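Local coordinates for envelope polyprotein (Puumala orthohantavirus, PDB 5FXU) that forms the ectodomain of the hantaviral surface glycoprotein Gn, part of the antigenic virion surface, and probably acts with its partner Gc in host-cell entry, at residues R106-C111 and V125-P130; C43-H48 and C140-G145. All coordinates share one frame; numbering follows the deposited sequence.

Contact 1. Residues R106-C111 and V125-P130; sequences RKTIAC and VFLIGP
I109 and I128 face each other as a hydrogen-bonded antiparallel pair: I109 N donates to I128 O at 2.7 Å, and I128 N returns a bond to I109 O at 2.8 Å. C111 and F126, the next hydrogen-bonded pair, again exchange two backbone bonds, with F126 N to C111 O at 2.8 Å nearly straight (173° at the hydrogen). The non-hydrogen-bonded pair between them, A110 with L127, brings its CA atoms to 4.6 Å.

Side chains divide between the two faces. I109, I128, C111 and F126 share one, where the beta-branched isoleucines suit an extended backbone and meet through their CB atoms. On the other, L127 has CG anti to its backbone N (chi1 179°), a torsion that helps carry CD1 over the neighbouring strand, 3.6 Å from T108 CG2 and 3.9 Å from A110 CB; the small alanine leaves room for this reach. At the far end the P130 ring lays CG 3.7 Å from R106 CA, and its CD lies near both T108 OG1 and K107 O. Proline has no N-H to give, and it comes past I128, the last residue whose amide bonds to 106-111.

Further out, a disulfide to C92 fixes C111, the F126 ring stands edge-to-face with F194, and K107 reaches a salt bridge with D46. The two segments belong to the beta hairpin of strands 107-116 and 120-130, entered from helix 102-105; strand 19-30 pairs with the outer edge of 125-130, strand 46-47 runs parallel beside 107-111, and strand 147-155 packs on L127.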
loop_
_atom_site.group_PDB
_atom_site.type_symbol
_atom_site.label_atom_id
_atom_site.label_comp_id
_atom_site.label_asym_id
_atom_site.label_seq_id
_atom_site.Cartn_x
_atom_site.Cartn_y
_atom_site.Cartn_z
ATOM N N ARG A 106 -20.790 2.198 -4.051
ATOM C CA ARG A 106 -20.887 0.757 -4.150
ATOM C C ARG A 106 -19.871 0.152 -5.112
ATOM O O ARG A 106 -20.120 -0.876 -5.729
ATOM C CB ARG A 106 -22.325 0.352 -4.494
ATOM C CG ARG A 106 -23.359 0.911 -3.519
ATOM C CD ARG A 106 -23.121 0.354 -2.109
ATOM N NE ARG A 106 -23.999 0.857 -1.054
ATOM C CZ ARG A 106 -25.339 0.827 -1.046
ATOM N NH1 ARG A 106 -26.068 0.342 -2.061
ATOM N NH2 ARG A 106 -25.971 1.329 0.007
ATOM N N LYS A 107 -18.715 0.792 -5.205
ATOM C CA LYS A 107 -17.634 0.305 -6.042
ATOM C C LYS A 107 -16.663 -0.550 -5.250
ATOM O O LYS A 107 -16.417 -0.306 -4.072
ATOM C CB LYS A 107 -16.909 1.475 -6.691
ATOM C CG LYS A 107 -17.791 2.209 -7.688
ATOM C CD LYS A 107 -18.070 1.327 -8.901
ATOM C CE LYS A 107 -18.554 2.122 -10.098
ATOM N NZ LYS A 107 -18.311 1.364 -11.357
ATOM N N THR A 108 -16.139 -1.561 -5.920
ATOM C CA THR A 108 -15.173 -2.478 -5.358
ATOM C C THR A 108 -13.824 -2.166 -6.028
ATOM O O THR A 108 -13.763 -1.963 -7.237
ATOM C CB THR A 108 -15.617 -3.921 -5.621
ATOM O OG1 THR A 108 -16.772 -4.199 -4.825
ATOM C CG2 THR A 108 -14.522 -4.939 -5.256
ATOM N N ILE A 109 -12.771 -2.089 -5.226
ATOM C CA ILE A 109 -11.412 -1.857 -5.713
ATOM C C ILE A 109 -10.671 -3.166 -5.588
ATOM O O ILE A 109 -10.630 -3.760 -4.514
ATOM C CB ILE A 109 -10.658 -0.773 -4.908
ATOM C CG1 ILE A 109 -11.296 0.595 -5.096
ATOM C CG2 ILE A 109 -9.200 -0.660 -5.358
ATOM C CD1 ILE A 109 -12.466 0.868 -4.162
ATOM N N ALA A 110 -10.115 -3.620 -6.702
ATOM C CA ALA A 110 -9.270 -4.808 -6.735
ATOM C C ALA A 110 -8.038 -4.447 -7.552
ATOM O O ALA A 110 -8.164 -4.050 -8.698
ATOM C CB ALA A 110 -9.996 -5.985 -7.341
ATOM N N CYS A 111 -6.865 -4.586 -6.942
ATOM C CA CYS A 111 -5.602 -4.182 -7.528
ATOM C C CYS A 111 -4.476 -4.965 -6.846
ATOM O O CYS A 111 -4.728 -5.707 -5.901
ATOM C CB CYS A 111 -5.404 -2.684 -7.348
ATOM S SG CYS A 111 -5.345 -2.122 -5.617
ATOM N N VAL A 125 -2.427 -9.182 -3.862
ATOM C CA VAL A 125 -3.736 -8.714 -4.333
ATOM C C VAL A 125 -4.514 -8.121 -3.169
ATOM O O VAL A 125 -4.633 -8.753 -2.139
ATOM C CB VAL A 125 -4.522 -9.866 -4.968
ATOM C CG1 VAL A 125 -5.932 -9.432 -5.307
ATOM C CG2 VAL A 125 -3.803 -10.340 -6.212
ATOM N N PHE A 126 -5.035 -6.923 -3.368
ATOM C CA PHE A 126 -5.863 -6.233 -2.385
ATOM C C PHE A 126 -7.280 -6.137 -2.924
ATOM O O PHE A 126 -7.477 -5.751 -4.082
ATOM C CB PHE A 126 -5.340 -4.821 -2.151
ATOM C CG PHE A 126 -4.015 -4.783 -1.447
ATOM C CD1 PHE A 126 -2.809 -4.814 -2.177
ATOM C CD2 PHE A 126 -3.943 -4.728 -0.061
ATOM C CE1 PHE A 126 -1.569 -4.796 -1.530
ATOM C CE2 PHE A 126 -2.704 -4.726 0.588
ATOM C CZ PHE A 126 -1.514 -4.763 -0.153
ATOM N N LEU A 127 -8.265 -6.453 -2.081
ATOM C CA LEU A 127 -9.684 -6.305 -2.432
ATOM C C LEU A 127 -10.354 -5.483 -1.380
ATOM O O LEU A 127 -10.302 -5.819 -0.199
ATOM C CB LEU A 127 -10.309 -7.672 -2.498
ATOM C CG LEU A 127 -11.786 -7.743 -2.835
ATOM C CD1 LEU A 127 -12.025 -7.290 -4.258
ATOM C CD2 LEU A 127 -12.270 -9.173 -2.663
ATOM N N ILE A 128 -10.957 -4.381 -1.808
ATOM C CA ILE A 128 -11.650 -3.438 -0.919
ATOM C C ILE A 128 -13.030 -3.202 -1.481
ATOM O O ILE A 128 -13.188 -2.990 -2.672
ATOM C CB ILE A 128 -10.948 -2.088 -0.912
ATOM C CG1 ILE A 128 -9.503 -2.255 -0.435
ATOM C CG2 ILE A 128 -11.655 -1.095 0.005
ATOM C CD1 ILE A 128 -8.632 -1.051 -0.730
ATOM N N GLY A 129 -14.040 -3.203 -0.629
ATOM C CA GLY A 129 -15.372 -2.949 -1.115
ATOM C C GLY A 129 -16.447 -2.769 -0.077
ATOM O O GLY A 129 -16.197 -2.821 1.116
ATOM N N PRO A 130 -17.673 -2.545 -0.535
ATOM C CA PRO A 130 -18.741 -2.238 0.440
ATOM C C PRO A 130 -19.108 -3.439 1.290
ATOM O O PRO A 130 -19.025 -4.600 0.844
ATOM C CB PRO A 130 -19.910 -1.772 -0.423
ATOM C CG PRO A 130 -19.426 -1.796 -1.830
ATOM C CD PRO A 130 -18.173 -2.605 -1.916
#

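Contact 2. Residues C43-H48 and C140-G145; sequences CNFDLH and CLLGLG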
loop_
_atom_site.group_PDB
_atom_site.type_symbol
_atom_site.label_atom_id
_atom_site.label_comp_id
_atom_site.label_asym_id
_atom_site.label_seq_id
_atom_site.Cartn_x
_atom_site.Cartn_y
_atom_site.Cartn_z
ATOM N N CYS A 43 -16.697 -12.274 -9.697
ATOM C CA CYS A 43 -17.469 -11.947 -8.505
ATOM C C CYS A 43 -18.647 -11.043 -8.844
ATOM O O CYS A 43 -18.592 -10.282 -9.808
ATOM C CB CYS A 43 -16.571 -11.250 -7.478
ATOM S SG CYS A 43 -15.170 -12.231 -6.838
ATOM N N ASN A 44 -19.711 -11.138 -8.042
ATOM C CA ASN A 44 -20.940 -10.338 -8.238
ATOM C C ASN A 44 -20.819 -9.010 -7.497
ATOM O O ASN A 44 -21.550 -8.739 -6.524
ATOM C CB ASN A 44 -22.214 -11.104 -7.818
ATOM C CG ASN A 44 -22.152 -11.654 -6.393
ATOM O OD1 ASN A 44 -21.078 -12.023 -5.889
ATOM N ND2 ASN A 44 -23.309 -11.716 -5.737
ATOM N N PHE A 45 -19.858 -8.206 -7.947
ATOM C CA PHE A 45 -19.681 -6.856 -7.445
ATOM C C PHE A 45 -19.265 -5.899 -8.567
ATOM O O PHE A 45 -18.923 -6.331 -9.670
ATOM C CB PHE A 45 -18.763 -6.799 -6.187
ATOM C CG PHE A 45 -17.389 -7.470 -6.323
ATOM C CD1 PHE A 45 -16.525 -7.191 -7.383
ATOM C CD2 PHE A 45 -16.942 -8.321 -5.305
ATOM C CE1 PHE A 45 -15.271 -7.785 -7.443
ATOM C CE2 PHE A 45 -15.695 -8.919 -5.364
ATOM C CZ PHE A 45 -14.848 -8.644 -6.432
ATOM N N ASP A 46 -19.321 -4.602 -8.267
ATOM C CA ASP A 46 -19.120 -3.546 -9.248
ATOM C C ASP A 46 -17.675 -3.006 -9.213
ATOM O O ASP A 46 -17.351 -2.062 -8.487
ATOM C CB ASP A 46 -20.147 -2.440 -8.987
ATOM C CG ASP A 46 -20.152 -1.379 -10.052
ATOM O OD1 ASP A 46 -19.433 -1.537 -11.058
ATOM O OD2 ASP A 46 -20.861 -0.365 -9.879
ATOM N N LEU A 47 -16.816 -3.633 -10.010
ATOM C CA LEU A 47 -15.399 -3.272 -10.101
ATOM C C LEU A 47 -15.191 -1.832 -10.581
ATOM O O LEU A 47 -15.708 -1.439 -11.619
ATOM C CB LEU A 47 -14.639 -4.234 -11.039
ATOM C CG LEU A 47 -13.852 -5.435 -10.470
ATOM C CD1 LEU A 47 -12.716 -5.841 -11.417
ATOM C CD2 LEU A 47 -13.324 -5.240 -9.046
ATOM N N HIS A 48 -14.418 -1.065 -9.820
ATOM C CA HIS A 48 -13.937 0.225 -10.279
ATOM C C HIS A 48 -12.849 -0.002 -11.354
ATOM O O HIS A 48 -11.960 -0.823 -11.170
ATOM C CB HIS A 48 -13.406 1.051 -9.106
ATOM C CG HIS A 48 -13.435 2.527 -9.358
ATOM N ND1 HIS A 48 -12.401 3.197 -9.977
ATOM C CD2 HIS A 48 -14.388 3.457 -9.101
ATOM C CE1 HIS A 48 -12.711 4.477 -10.088
ATOM N NE2 HIS A 48 -13.910 4.662 -9.557
ATOM N N CYS A 140 -16.189 -16.284 -4.295
ATOM C CA CYS A 140 -16.070 -16.033 -5.719
ATOM C C CYS A 140 -14.595 -16.094 -6.108
ATOM O O CYS A 140 -13.750 -16.385 -5.265
ATOM C CB CYS A 140 -16.739 -14.712 -6.095
ATOM S SG CYS A 140 -16.055 -13.266 -5.270
ATOM N N LEU A 141 -14.297 -15.887 -7.390
ATOM C CA LEU A 141 -12.969 -16.126 -7.930
ATOM C C LEU A 141 -12.397 -14.897 -8.595
ATOM O O LEU A 141 -13.075 -14.215 -9.346
ATOM C CB LEU A 141 -13.002 -17.259 -8.949
ATOM C CG LEU A 141 -13.267 -18.667 -8.400
ATOM C CD1 LEU A 141 -13.337 -19.675 -9.543
ATOM C CD2 LEU A 141 -12.204 -19.108 -7.409
ATOM N N LEU A 142 -11.122 -14.651 -8.322
ATOM C CA LEU A 142 -10.318 -13.728 -9.089
ATOM C C LEU A 142 -9.217 -14.542 -9.762
ATOM O O LEU A 142 -8.768 -15.587 -9.264
ATOM C CB LEU A 142 -9.694 -12.655 -8.189
ATOM C CG LEU A 142 -10.595 -11.854 -7.239
ATOM C CD1 LEU A 142 -9.772 -10.984 -6.295
ATOM C CD2 LEU A 142 -11.550 -10.974 -8.028
ATOM N N GLY A 143 -8.787 -14.056 -10.909
ATOM C CA GLY A 143 -7.642 -14.616 -11.582
ATOM C C GLY A 143 -6.598 -13.541 -11.794
ATOM O O GLY A 143 -6.926 -12.371 -12.063
ATOM N N LEU A 144 -5.341 -13.959 -11.689
ATOM C CA LEU A 144 -4.204 -13.102 -11.998
ATOM C C LEU A 144 -3.137 -13.945 -12.678
ATOM O O LEU A 144 -2.566 -14.858 -12.060
ATOM C CB LEU A 144 -3.651 -12.444 -10.730
ATOM C CG LEU A 144 -2.620 -11.348 -10.987
ATOM C CD1 LEU A 144 -3.230 -10.133 -11.674
ATOM C CD2 LEU A 144 -1.990 -10.935 -9.664
ATOM N N GLY A 145 -2.921 -13.644 -13.964
ATOM C CA GLY A 145 -2.125 -14.475 -14.861
ATOM C C GLY A 145 -2.654 -15.894 -14.838
ATOM O O GLY A 145 -3.797 -16.139 -15.219
#
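C43 and C140 are joined by a disulfide, SG to SG 2.1 Å, with a torsion of 86° about the sulfur-sulfur bond, close to the 90° that such a bond prefers. Starting from C43, the CB lies over one face of the F45 ring, 3.2 Å above its plane and offset toward the rim, so the cysteine touches the aromatic two residues along before it crosses to the other segment. The next atom, C43 SG, carries the covalent link and also rests 4.0 Å from L142 CD2. Beyond it comes C140 SG, placed between the backbone N and the carbonyl carbon of its own residue (chi1 60°), and from there the path continues through C140 CB to the strand.

The disulfide is a covalent cross-link between the turn leading into the short strand 46-47 and strand 139-144, which lies in a mixed four-stranded sheet between 147-155 and 39-41. No hydrogen bond joins the two segments, and the link is made by sulfur and apolar groups.

F45 lies beside the disulfide. C140 SG stands 5.3 Å from the centroid of its ring, in an oblique sulfur-aromatic contact, while L142 CD2 approaches the ring edge near its plane, 4.3 Å from CZ. A broad, flat phenylalanine can thus touch both the disulfide and the leucine methyl, and it also meets Y153, T108 and L127. N44, the centre of an inverse gamma turn, bends the chain between C43 and F45; its amide is held by T137 and T136, a use for which asparagine, with both a donor and an acceptor, is well equipped. C140 and L142 also touch V151 of the adjoining strand 147-155.

The centres of contacts 1 and 2 lie about 9 Å apart, on the same side of the chain's centre. Along the sequence 43-48 comes first, then 106-111 and 125-130, and finally 140-145, so the hairpin of contact 1 is nested within the loop that the disulfide of contact 2 closes. They meet where strand 46-47 runs parallel to 107-116: T108 N and O probably bond to D46 O and H48 N, respectively. Residues 43-48 therefore bridge the hairpin and the four-stranded sheet containing 139-144. Covalent and backbone links thus tie neighbouring parts of the Gn head together, consistent with a stable, disulfide-rich ectodomain.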